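Local atomic coordinates of oxidoreductase (PDB entry 7D5M), a protein that binds NAD in a Rossmann-fold domain and, as a homolog of inositol dehydrogenase, probably catalyses NAD-dependent oxidation of a polyol or sugar-like substrate. Residues W14-G19 with F39-G44; P64-P69 with A79-G84; Q86-A91 with L109-E114. All blocks are in the same frame, centred on the assembly; numbering follows the deposited sequence.

Interaction 1: W14-G19 with F39-G44; sequences WAMVGG and FALVAG. With NAD (nicotinamide-adenine-dinucleotide), chain B.
Trp14 meets Phe39 through a tilted edge-to-face pair. The edge of the Phe39 ring is turned toward the face of the five-membered ring of Trp14, with the centroids 4.8 Å apart and the planes at 55°. Phe39 CD2 comes closest, 3.6 Å from Trp14 CG, and Phe39 CB sits over the same indole near its rim. The indole is placed there by its first torsion, which sets CG opposite the backbone N (chi1 -178°). The six-membered ring of Trp14 extends to Leu41, where CE3 packs 3.8 Å from Leu41 CD1. The pyrrole N-H leaves the contact and bonds to Ser89 OG, which helps fix the rotation of the indole. Beneath the side chains the strands run parallel. Val42 N donates to Trp14 O at 3.0 Å, almost straight at 169°, while the bond from Trp14 N to Ala40 O is weak. This is the first beta-alpha-beta unit of the Rossmann fold, with helix 26-34 linking the two strands. Strand 12-16 leads into Gly18 and Gly19 of the glycine-rich loop, and Gly18 CA lies 3.4 Å from N3A of the NAD adenine. Gly18 has a positive phi, which suits glycine. Replacing Trp14 by an alanine would probably open a gap beside Phe39 and Leu41 and cost Ser89 OG its indole partner. On the other face of the sheet the CB atoms of Ala15 and Ala43 touch at 4.3 Å, and Ala15 CB also rests against Leu74 of helix 71-78.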
loop_
_atom_site.group_PDB
_atom_site.type_symbol
_atom_site.label_atom_id
_atom_site.label_comp_id
_atom_site.label_asym_id
_atom_site.label_seq_id
_atom_site.Cartn_x
_atom_site.Cartn_y
_atom_site.Cartn_z
ATOM N N TRP A 14 -15.024 -12.453 -38.850
ATOM C CA TRP A 14 -14.562 -11.147 -38.319
ATOM C C TRP A 14 -13.386 -10.576 -39.113
ATOM O O TRP A 14 -12.513 -11.328 -39.585
ATOM C CB TRP A 14 -14.242 -11.334 -36.833
ATOM C CG TRP A 14 -13.808 -10.121 -36.074
ATOM C CD1 TRP A 14 -14.514 -8.977 -35.829
ATOM C CD2 TRP A 14 -12.573 -9.998 -35.349
ATOM N NE1 TRP A 14 -13.777 -8.134 -35.034
ATOM C CE2 TRP A 14 -12.584 -8.740 -34.721
ATOM C CE3 TRP A 14 -11.451 -10.821 -35.201
ATOM C CZ2 TRP A 14 -11.503 -8.289 -33.957
ATOM C CZ3 TRP A 14 -10.390 -10.379 -34.441
ATOM C CH2 TRP A 14 -10.424 -9.133 -33.824
ATOM N N ALA A 15 -13.355 -9.247 -39.200
ATOM C CA ALA A 15 -12.262 -8.451 -39.779
ATOM C C ALA A 15 -11.882 -7.330 -38.814
ATOM O O ALA A 15 -12.711 -6.912 -37.966
ATOM C CB ALA A 15 -12.685 -7.881 -41.104
ATOM N N MET A 16 -10.668 -6.829 -38.982
ATOM C CA MET A 16 -10.227 -5.557 -38.375
ATOM C C MET A 16 -9.954 -4.552 -39.487
ATOM O O MET A 16 -9.522 -4.961 -40.585
ATOM C CB MET A 16 -8.979 -5.756 -37.520
ATOM C CG MET A 16 -9.282 -6.491 -36.240
ATOM S SD MET A 16 -7.917 -6.312 -35.068
ATOM C CE MET A 16 -8.149 -4.614 -34.549
ATOM N N VAL A 17 -10.253 -3.289 -39.209
ATOM C CA VAL A 17 -9.710 -2.130 -39.965
ATOM C C VAL A 17 -8.789 -1.387 -39.006
ATOM O O VAL A 17 -9.257 -0.998 -37.918
ATOM C CB VAL A 17 -10.822 -1.222 -40.518
ATOM C CG1 VAL A 17 -10.245 -0.129 -41.402
ATOM C CG2 VAL A 17 -11.864 -2.018 -41.279
ATOM N N GLY A 18 -7.517 -1.268 -39.384
ATOM C CA GLY A 18 -6.453 -0.780 -38.494
ATOM C C GLY A 18 -5.993 -1.903 -37.587
ATOM O O GLY A 18 -6.259 -3.073 -37.907
ATOM N N GLY A 19 -5.350 -1.560 -36.477
ATOM C CA GLY A 19 -4.771 -2.549 -35.555
ATOM C C GLY A 19 -3.594 -3.277 -36.177
ATOM O O GLY A 19 -3.350 -4.428 -35.794
ATOM N N PHE A 39 -14.902 -15.000 -31.920
ATOM C CA PHE A 39 -14.697 -14.477 -33.292
ATOM C C PHE A 39 -13.586 -15.277 -33.972
ATOM O O PHE A 39 -12.690 -15.820 -33.278
ATOM C CB PHE A 39 -14.318 -12.992 -33.265
ATOM C CG PHE A 39 -15.383 -12.071 -32.744
ATOM C CD1 PHE A 39 -15.593 -11.921 -31.384
ATOM C CD2 PHE A 39 -16.201 -11.370 -33.618
ATOM C CE1 PHE A 39 -16.583 -11.076 -30.915
ATOM C CE2 PHE A 39 -17.183 -10.512 -33.141
ATOM C CZ PHE A 39 -17.382 -10.380 -31.789
ATOM N N ALA A 40 -13.630 -15.325 -35.304
ATOM C CA ALA A 40 -12.560 -15.857 -36.170
ATOM C C ALA A 40 -12.099 -14.740 -37.107
ATOM O O ALA A 40 -12.946 -14.204 -37.854
ATOM C CB ALA A 40 -13.060 -17.054 -36.941
ATOM N N LEU A 41 -10.807 -14.425 -37.077
ATOM C CA LEU A 41 -10.202 -13.375 -37.927
ATOM C C LEU A 41 -9.925 -13.961 -39.313
ATOM O O LEU A 41 -8.938 -14.728 -39.471
ATOM C CB LEU A 41 -8.916 -12.852 -37.288
ATOM C CG LEU A 41 -8.219 -11.738 -38.067
ATOM C CD1 LEU A 41 -9.103 -10.505 -38.137
ATOM C CD2 LEU A 41 -6.873 -11.412 -37.448
ATOM N N VAL A 42 -10.766 -13.610 -40.279
ATOM C CA VAL A 42 -10.720 -14.214 -41.646
ATOM C C VAL A 42 -10.339 -13.158 -42.684
ATOM O O VAL A 42 -10.086 -13.553 -43.831
ATOM C CB VAL A 42 -12.052 -14.906 -41.990
ATOM C CG1 VAL A 42 -12.329 -16.032 -41.012
ATOM C CG2 VAL A 42 -13.217 -13.929 -42.041
ATOM N N ALA A 43 -10.271 -11.878 -42.316
ATOM C CA ALA A 43 -10.015 -10.782 -43.280
ATOM C C ALA A 43 -9.609 -9.509 -42.539
ATOM O O ALA A 43 -9.784 -9.440 -41.322
ATOM C CB ALA A 43 -11.244 -10.538 -44.119
ATOM N N GLY A 44 -9.067 -8.534 -43.261
ATOM C CA GLY A 44 -8.755 -7.240 -42.641
ATOM C C GLY A 44 -8.271 -6.214 -43.637
ATOM O O GLY A 44 -7.811 -6.593 -44.737
HETATM P PA NAD B . -1.992 3.725 -33.615
HETATM O O1A NAD B . -1.591 4.953 -34.373
HETATM O O2A NAD B . -1.042 3.079 -32.657
HETATM O O5B NAD B . -2.504 2.624 -34.665
HETATM C C5B NAD B . -3.246 2.977 -35.874
HETATM C C4B NAD B . -3.294 1.755 -36.759
HETATM O O4B NAD B . -4.311 1.915 -37.782
HETATM C C3B NAD B . -1.999 1.455 -37.525
HETATM O O3B NAD B . -1.849 0.051 -37.676
HETATM C C2B NAD B . -2.256 2.157 -38.863
HETATM O O2B NAD B . -1.472 1.685 -39.935
HETATM C C1B NAD B . -3.718 1.786 -39.058
HETATM N N9A NAD B . -4.457 2.646 -39.971
HETATM C C8A NAD B . -4.458 4.016 -39.977
HETATM N N7A NAD B . -5.275 4.527 -40.864
HETATM C C5A NAD B . -5.865 3.428 -41.467
HETATM C C6A NAD B . -6.837 3.318 -42.481
HETATM N N6A NAD B . -7.421 4.368 -43.065
HETATM N N1A NAD B . -7.218 2.068 -42.844
HETATM C C2A NAD B . -6.629 1.022 -42.245
HETATM N N3A NAD B . -5.717 1.005 -41.271
HETATM C C4A NAD B . -5.371 2.257 -40.922
HETATM O O3 NAD B . -3.342 4.032 -32.779
HETATM P PN NAD B . -3.897 3.323 -31.429
HETATM O O1N NAD B . -3.248 3.949 -30.227
HETATM O O2N NAD B . -3.812 1.835 -31.599
HETATM O O5D NAD B . -5.431 3.787 -31.424
HETATM C C5D NAD B . -6.330 3.436 -32.479
HETATM C C4D NAD B . -7.714 3.705 -31.958
HETATM O O4D NAD B . -7.906 2.948 -30.735
HETATM C C3D NAD B . -7.973 5.169 -31.581
HETATM O O3D NAD B . -9.319 5.502 -31.872
HETATM C C2D NAD B . -7.695 5.194 -30.074
HETATM O O2D NAD B . -8.387 6.230 -29.393
HETATM C C1D NAD B . -8.240 3.824 -29.667
HETATM N N1N NAD B . -7.657 3.270 -28.406
HETATM C C2N NAD B . -8.507 2.821 -27.418
HETATM C C3N NAD B . -8.001 2.345 -26.207
HETATM C C7N NAD B . -8.986 1.723 -25.240
HETATM O O7N NAD B . -10.115 1.427 -25.648
HETATM N N7N NAD B . -8.572 1.496 -23.998
HETATM C C4N NAD B . -6.628 2.448 -25.961
HETATM C C5N NAD B . -5.785 2.921 -26.965
HETATM C C6N NAD B . -6.307 3.178 -28.214
#

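Interaction 2: P64-P69 with A79-G84; sequences PQRCYP and ARRPDG
Arg66 and Arg81 stack their guanidinium groups flat against each other. The planes are only 3° apart and the centres 3.7 Å. Arg66 NE lies over the centre of the Arg81 group, and Arg66 CG and CD pack against Arg81 NH1. Both chains bend at chi3 (88° in Arg66, 49° in Arg81), which turns the flat ends face to face. Asp83 probably helps to balance the two positive charges. Arg81 grips its carboxylate side-on: Arg81 NE bonds to Asp83 OD1 at 2.9 Å, and Arg81 NH2 reaches Asp83 OD2 on its syn lone pair at 3.2 Å. Arg66 approaches the same residue differently. Arg66 NH2 donates at 2.9 Å to the backbone O of Asp83, which lies at the edge of the guanidinium, near its plane; the donor stands above the carbonyl plane. Arg66 NH1 is 3.5 Å from Asp83 OD2, but that oxygen lies well out of the guanidinium plane, so only charge acts there. Glu78, at the end of helix 71-78, is a second anion: it forms a salt bridge with Arg66 NH2 and a hydrogen bond with Tyr68 OH.

The looser side of the contact is bridged by water. One water accepts from Arg66 NH1 and donates to Asp83 OD2. Another donates to Tyr68 OH at 2.6 Å and accepts from Arg81 NH1, while Tyr68 OH and Arg81 CD stay 4.3 Å apart. Arg81 and Asp83 are partly exposed, whereas Arg66 is buried and leans on Val42 and Ala43 of strand 39-45. Arg81 to Gly84 form a type I beta turn, closed by Gly84 N to Arg81 O. The whole is a salt-bridge network built on a stacked arginine pair, joining the loops before and after helix 71-78 in the Rossmann domain.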
loop_
_atom_site.group_PDB
_atom_site.type_symbol
_atom_site.label_atom_id
_atom_site.label_comp_id
_atom_site.label_asym_id
_atom_site.label_seq_id
_atom_site.Cartn_x
_atom_site.Cartn_y
_atom_site.Cartn_z
ATOM N N PRO A 64 -3.896 -14.021 -47.752
ATOM C CA PRO A 64 -3.401 -12.763 -48.320
ATOM C C PRO A 64 -4.427 -12.078 -49.238
ATOM O O PRO A 64 -4.455 -10.854 -49.307
ATOM C CB PRO A 64 -2.142 -13.167 -49.116
ATOM C CG PRO A 64 -2.283 -14.657 -49.309
ATOM C CD PRO A 64 -3.006 -15.152 -48.073
ATOM N N GLN A 65 -5.260 -12.870 -49.916
ATOM C CA GLN A 65 -6.331 -12.350 -50.808
ATOM C C GLN A 65 -7.469 -11.730 -49.987
ATOM O O GLN A 65 -8.299 -11.018 -50.580
ATOM C CB GLN A 65 -6.848 -13.472 -51.701
ATOM C CG GLN A 65 -5.912 -13.788 -52.857
ATOM C CD GLN A 65 -6.598 -14.689 -53.854
ATOM O OE1 GLN A 65 -6.735 -15.887 -53.635
ATOM N NE2 GLN A 65 -7.072 -14.103 -54.941
ATOM N N ARG A 66 -7.517 -11.956 -48.670
ATOM C CA ARG A 66 -8.537 -11.322 -47.790
ATOM C C ARG A 66 -7.874 -10.265 -46.898
ATOM O O ARG A 66 -8.515 -9.829 -45.927
ATOM C CB ARG A 66 -9.266 -12.381 -46.959
ATOM C CG ARG A 66 -10.007 -13.410 -47.798
ATOM C CD ARG A 66 -10.716 -14.431 -46.941
ATOM N NE ARG A 66 -12.064 -14.031 -46.557
ATOM C CZ ARG A 66 -12.897 -14.801 -45.862
ATOM N NH1 ARG A 66 -12.509 -16.006 -45.482
ATOM N NH2 ARG A 66 -14.105 -14.372 -45.540
ATOM N N CYS A 67 -6.638 -9.880 -47.215
ATOM C CA CYS A 67 -5.980 -8.659 -46.689
ATOM C C CYS A 67 -6.189 -7.561 -47.729
ATOM O O CYS A 67 -5.423 -7.521 -48.712
ATOM C CB CYS A 67 -4.495 -8.857 -46.427
ATOM S SG CYS A 67 -4.151 -10.170 -45.227
ATOM N N TYR A 68 -7.220 -6.747 -47.546
ATOM C CA TYR A 68 -7.652 -5.721 -48.525
ATOM C C TYR A 68 -6.966 -4.397 -48.225
ATOM O O TYR A 68 -6.573 -4.133 -47.088
ATOM C CB TYR A 68 -9.169 -5.586 -48.489
ATOM C CG TYR A 68 -9.915 -6.878 -48.703
ATOM C CD1 TYR A 68 -10.204 -7.340 -49.979
ATOM C CD2 TYR A 68 -10.351 -7.637 -47.628
ATOM C CE1 TYR A 68 -10.895 -8.522 -50.183
ATOM C CE2 TYR A 68 -11.055 -8.817 -47.819
ATOM C CZ TYR A 68 -11.350 -9.248 -49.100
ATOM O OH TYR A 68 -12.049 -10.403 -49.290
ATOM N N PRO A 69 -6.789 -3.523 -49.241
ATOM C CA PRO A 69 -6.101 -2.247 -49.035
ATOM C C PRO A 69 -6.886 -1.196 -48.245
ATOM O O PRO A 69 -6.270 -0.251 -47.770
ATOM C CB PRO A 69 -5.855 -1.751 -50.471
ATOM C CG PRO A 69 -6.966 -2.384 -51.258
ATOM C CD PRO A 69 -7.101 -3.769 -50.658
ATOM N N ALA A 79 -18.693 -9.163 -49.081
ATOM C CA ALA A 79 -20.146 -9.275 -49.374
ATOM C C ALA A 79 -20.383 -10.315 -50.481
ATOM O O ALA A 79 -21.490 -10.867 -50.548
ATOM C CB ALA A 79 -20.696 -7.922 -49.768
ATOM N N ARG A 80 -19.382 -10.563 -51.327
ATOM C CA ARG A 80 -19.511 -11.470 -52.500
ATOM C C ARG A 80 -19.348 -12.935 -52.077
ATOM O O ARG A 80 -19.753 -13.812 -52.864
ATOM C CB ARG A 80 -18.475 -11.106 -53.562
ATOM C CG ARG A 80 -18.690 -9.745 -54.206
ATOM C CD ARG A 80 -17.657 -9.582 -55.301
ATOM N NE ARG A 80 -17.608 -8.262 -55.910
ATOM C CZ ARG A 80 -16.743 -7.907 -56.862
ATOM N NH1 ARG A 80 -15.856 -8.777 -57.320
ATOM N NH2 ARG A 80 -16.765 -6.681 -57.355
ATOM N N ARG A 81 -18.800 -13.204 -50.887
ATOM C CA ARG A 81 -18.459 -14.582 -50.440
ATOM C C ARG A 81 -19.496 -15.092 -49.446
ATOM O O ARG A 81 -19.859 -14.384 -48.509
ATOM C CB ARG A 81 -17.104 -14.643 -49.728
ATOM C CG ARG A 81 -16.010 -13.758 -50.299
ATOM C CD ARG A 81 -14.772 -13.784 -49.431
ATOM N NE ARG A 81 -14.346 -15.139 -49.089
ATOM C CZ ARG A 81 -13.181 -15.694 -49.412
ATOM N NH1 ARG A 81 -12.270 -15.034 -50.108
ATOM N NH2 ARG A 81 -12.930 -16.933 -49.032
ATOM N N PRO A 82 -19.923 -16.372 -49.542
ATOM C CA PRO A 82 -20.849 -16.934 -48.558
ATOM C C PRO A 82 -20.214 -17.050 -47.162
ATOM O O PRO A 82 -20.952 -17.079 -46.198
ATOM C CB PRO A 82 -21.185 -18.317 -49.142
ATOM C CG PRO A 82 -19.955 -18.681 -49.948
ATOM C CD PRO A 82 -19.483 -17.366 -50.539
ATOM N N ASP A 83 -18.881 -17.103 -47.090
ATOM C CA ASP A 83 -18.090 -17.116 -45.830
ATOM C C ASP A 83 -17.555 -15.705 -45.523
ATOM O O ASP A 83 -16.579 -15.591 -44.761
ATOM C CB ASP A 83 -16.961 -18.143 -45.933
ATOM C CG ASP A 83 -15.889 -17.815 -46.963
ATOM O OD1 ASP A 83 -16.188 -17.070 -47.925
ATOM O OD2 ASP A 83 -14.766 -18.310 -46.802
ATOM N N GLY A 84 -18.178 -14.666 -46.078
ATOM C CA GLY A 84 -17.792 -13.261 -45.841
ATOM C C GLY A 84 -17.957 -12.863 -44.385
ATOM O O GLY A 84 -18.746 -13.498 -43.667
HETATM O O HOH W 1 -13.714 -18.106 -44.125
HETATM O O HOH W 2 -12.320 -12.178 -51.216
#

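Interaction 3: Q86-A91 with L109-E114; sequences QAVSVA and LHVVCE. With NAD (nicotinamide-adenine-dinucleotide), chain B.
Strands 87-91 and 110-113 run parallel, their axes 4.7 Å apart at closest approach, with 20° between their directions. Five backbone hydrogen bonds alternate in direction between 86-91 and 109-114, from His110 N to Gln86 O at one end to Glu114 N to Val90 O at the other. The shortest joins Val90 N to Val112 O at 2.8 Å. Ala87 pairs with His110, and Ser89 with Val112. Helix 97-106 connects the strands, making them a beta-alpha-beta unit of the Rossmann fold. Side chains alternate between the two faces. On one face Val90 CG2 meets Val111 CG1 at 4.0 Å, and Val88 CG1 packs beside Val111 CG2. Val111 also touches Ala104 and Leu105 of that helix. On the other face Ser89 OG lies 3.4 Å from Val112 CB. This buried hydroxyl is hydrogen-bonded to Tyr337 OH. His110 lies on this face too, with NE2 bonded to Glu348 OE2 and ND1 to Val137 N. At the strand ends Glu114 CB rests 3.2 Å from Val90 O, and the side chain then bends at chi2 (-52°) toward the cofactor. Glu114 OE1 stands 3.1 Å from C2N of the nicotinamide ring. Thr141 OG1 and His29 NE2 hold the carboxylate, one at each oxygen. At the end of the neighbouring strand, Ala91 O comes 3.4 Å from C5D of the nicotinamide ribose.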
loop_
_atom_site.group_PDB
_atom_site.type_symbol
_atom_site.label_atom_id
_atom_site.label_comp_id
_atom_site.label_asym_id
_atom_site.label_seq_id
_atom_site.Cartn_x
_atom_site.Cartn_y
_atom_site.Cartn_z
ATOM N N GLN A 86 -19.082 -11.063 -40.922
ATOM C CA GLN A 86 -20.377 -10.670 -40.331
ATOM C C GLN A 86 -20.176 -9.454 -39.435
ATOM O O GLN A 86 -21.181 -8.798 -39.111
ATOM C CB GLN A 86 -20.924 -11.834 -39.517
ATOM C CG GLN A 86 -21.200 -13.058 -40.374
ATOM C CD GLN A 86 -21.419 -14.270 -39.510
ATOM O OE1 GLN A 86 -20.512 -14.727 -38.818
ATOM N NE2 GLN A 86 -22.639 -14.781 -39.539
ATOM N N ALA A 87 -18.929 -9.214 -39.009
ATOM C CA ALA A 87 -18.600 -8.138 -38.059
ATOM C C ALA A 87 -17.185 -7.619 -38.307
ATOM O O ALA A 87 -16.340 -8.334 -38.891
ATOM C CB ALA A 87 -18.796 -8.635 -36.649
ATOM N N VAL A 88 -16.953 -6.376 -37.895
ATOM C CA VAL A 88 -15.657 -5.685 -38.104
ATOM C C VAL A 88 -15.344 -4.862 -36.853
ATOM O O VAL A 88 -16.253 -4.191 -36.334
ATOM C CB VAL A 88 -15.670 -4.845 -39.396
ATOM C CG1 VAL A 88 -16.762 -3.788 -39.394
ATOM C CG2 VAL A 88 -14.309 -4.231 -39.674
ATOM N N SER A 89 -14.100 -4.940 -36.386
ATOM C CA SER A 89 -13.574 -4.047 -35.336
ATOM C C SER A 89 -12.795 -2.900 -35.979
ATOM O O SER A 89 -11.909 -3.163 -36.827
ATOM C CB SER A 89 -12.755 -4.815 -34.345
ATOM O OG SER A 89 -13.620 -5.636 -33.590
ATOM N N VAL A 90 -13.089 -1.673 -35.547
ATOM C CA VAL A 90 -12.491 -0.432 -36.113
ATOM C C VAL A 90 -11.459 0.097 -35.106
ATOM O O VAL A 90 -11.849 0.569 -34.029
ATOM C CB VAL A 90 -13.584 0.603 -36.434
ATOM C CG1 VAL A 90 -12.991 1.884 -36.996
ATOM C CG2 VAL A 90 -14.646 0.038 -37.363
ATOM N N ALA A 91 -10.179 -0.022 -35.437
ATOM C CA ALA A 91 -9.059 0.357 -34.545
ATOM C C ALA A 91 -8.140 1.321 -35.288
ATOM O O ALA A 91 -6.922 1.277 -35.066
ATOM C CB ALA A 91 -8.327 -0.874 -34.087
ATOM N N LEU A 109 -23.174 -4.967 -41.508
ATOM C CA LEU A 109 -22.189 -5.597 -40.591
ATOM C C LEU A 109 -22.399 -5.076 -39.166
ATOM O O LEU A 109 -22.707 -3.889 -39.000
ATOM C CB LEU A 109 -20.770 -5.296 -41.068
ATOM C CG LEU A 109 -20.415 -5.788 -42.469
ATOM C CD1 LEU A 109 -19.020 -5.321 -42.851
ATOM C CD2 LEU A 109 -20.515 -7.307 -42.561
ATOM N N HIS A 110 -22.211 -5.947 -38.172
ATOM C CA HIS A 110 -22.031 -5.536 -36.760
ATOM C C HIS A 110 -20.646 -4.902 -36.616
ATOM O O HIS A 110 -19.736 -5.232 -37.402
ATOM C CB HIS A 110 -22.210 -6.714 -35.803
ATOM C CG HIS A 110 -23.501 -7.427 -35.977
ATOM N ND1 HIS A 110 -24.695 -6.905 -35.535
ATOM C CD2 HIS A 110 -23.778 -8.620 -36.540
ATOM C CE1 HIS A 110 -25.655 -7.769 -35.790
ATOM N NE2 HIS A 110 -25.118 -8.822 -36.428
ATOM N N VAL A 111 -20.510 -4.003 -35.655
ATOM C CA VAL A 111 -19.266 -3.215 -35.480
ATOM C C VAL A 111 -18.857 -3.251 -34.014
ATOM O O VAL A 111 -19.737 -3.188 -33.120
ATOM C CB VAL A 111 -19.442 -1.768 -35.984
ATOM C CG1 VAL A 111 -18.156 -0.966 -35.818
ATOM C CG2 VAL A 111 -19.918 -1.737 -37.428
ATOM N N VAL A 112 -17.549 -3.349 -33.790
ATOM C CA VAL A 112 -16.913 -2.911 -32.521
ATOM C C VAL A 112 -16.034 -1.718 -32.873
ATOM O O VAL A 112 -15.067 -1.884 -33.647
ATOM C CB VAL A 112 -16.112 -4.025 -31.841
ATOM C CG1 VAL A 112 -15.492 -3.513 -30.550
ATOM C CG2 VAL A 112 -16.975 -5.252 -31.582
ATOM N N CYS A 113 -16.386 -0.548 -32.356
ATOM C CA CYS A 113 -15.715 0.719 -32.714
ATOM C C CYS A 113 -14.868 1.181 -31.536
ATOM O O CYS A 113 -15.358 1.206 -30.397
ATOM C CB CYS A 113 -16.701 1.801 -33.127
ATOM S SG CYS A 113 -15.871 3.273 -33.794
ATOM N N GLU A 114 -13.610 1.485 -31.814
ATOM C CA GLU A 114 -12.710 2.084 -30.808
ATOM C C GLU A 114 -13.272 3.433 -30.373
ATOM O O GLU A 114 -13.899 4.130 -31.194
ATOM C CB GLU A 114 -11.300 2.221 -31.359
ATOM C CG GLU A 114 -10.399 1.132 -30.871
ATOM C CD GLU A 114 -10.381 0.950 -29.361
ATOM O OE1 GLU A 114 -11.082 1.706 -28.634
ATOM O OE2 GLU A 114 -9.693 0.046 -28.923
HETATM P PA NAD B . -1.992 3.725 -33.615
HETATM O O1A NAD B . -1.591 4.953 -34.373
HETATM O O2A NAD B . -1.042 3.079 -32.657
HETATM O O5B NAD B . -2.504 2.624 -34.665
HETATM C C5B NAD B . -3.246 2.977 -35.874
HETATM C C4B NAD B . -3.294 1.755 -36.759
HETATM O O4B NAD B . -4.311 1.915 -37.782
HETATM C C3B NAD B . -1.999 1.455 -37.525
HETATM O O3B NAD B . -1.849 0.051 -37.676
HETATM C C2B NAD B . -2.256 2.157 -38.863
HETATM O O2B NAD B . -1.472 1.685 -39.935
HETATM C C1B NAD B . -3.718 1.786 -39.058
HETATM N N9A NAD B . -4.457 2.646 -39.971
HETATM C C8A NAD B . -4.458 4.016 -39.977
HETATM N N7A NAD B . -5.275 4.527 -40.864
HETATM C C5A NAD B . -5.865 3.428 -41.467
HETATM C C6A NAD B . -6.837 3.318 -42.481
HETATM N N6A NAD B . -7.421 4.368 -43.065
HETATM N N1A NAD B . -7.218 2.068 -42.844
HETATM C C2A NAD B . -6.629 1.022 -42.245
HETATM N N3A NAD B . -5.717 1.005 -41.271
HETATM C C4A NAD B . -5.371 2.257 -40.922
HETATM O O3 NAD B . -3.342 4.032 -32.779
HETATM P PN NAD B . -3.897 3.323 -31.429
HETATM O O1N NAD B . -3.248 3.949 -30.227
HETATM O O2N NAD B . -3.812 1.835 -31.599
HETATM O O5D NAD B . -5.431 3.787 -31.424
HETATM C C5D NAD B . -6.330 3.436 -32.479
HETATM C C4D NAD B . -7.714 3.705 -31.958
HETATM O O4D NAD B . -7.906 2.948 -30.735
HETATM C C3D NAD B . -7.973 5.169 -31.581
HETATM O O3D NAD B . -9.319 5.502 -31.872
HETATM C C2D NAD B . -7.695 5.194 -30.074
HETATM O O2D NAD B . -8.387 6.230 -29.393
HETATM C C1D NAD B . -8.240 3.824 -29.667
HETATM N N1N NAD B . -7.657 3.270 -28.406
HETATM C C2N NAD B . -8.507 2.821 -27.418
HETATM C C3N NAD B . -8.001 2.345 -26.207
HETATM C C7N NAD B . -8.986 1.723 -25.240
HETATM O O7N NAD B . -10.115 1.427 -25.648
HETATM N N7N NAD B . -8.572 1.496 -23.998
HETATM C C4N NAD B . -6.628 2.448 -25.961
HETATM C C5N NAD B . -5.785 2.921 -26.965
HETATM C C6N NAD B . -6.307 3.178 -28.214
#

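All three interactions lie in the NAD-binding Rossmann domain and follow one another along the chain. Interactions 1 and 3 share the parallel sheet ordered 39-45, 12-16, 87-91, 110-113, 138-140. Their centres are about 9 Å apart, because strands 12-16 and 87-91 are neighbours. The C-terminal ends of strands 12-16, 87-91 and 110-113 lead into the cofactor site: interaction 1 meets the adenosine, interaction 3 the nicotinamide half. The centre of interaction 2 is about 10 Å from that of interaction 1 and about 15 Å from that of interaction 3, away from the annotated sites. It ties loops to edge strand 39-45, where Gly44 exchanges probable backbone hydrogen bonds with Arg66 and Tyr68.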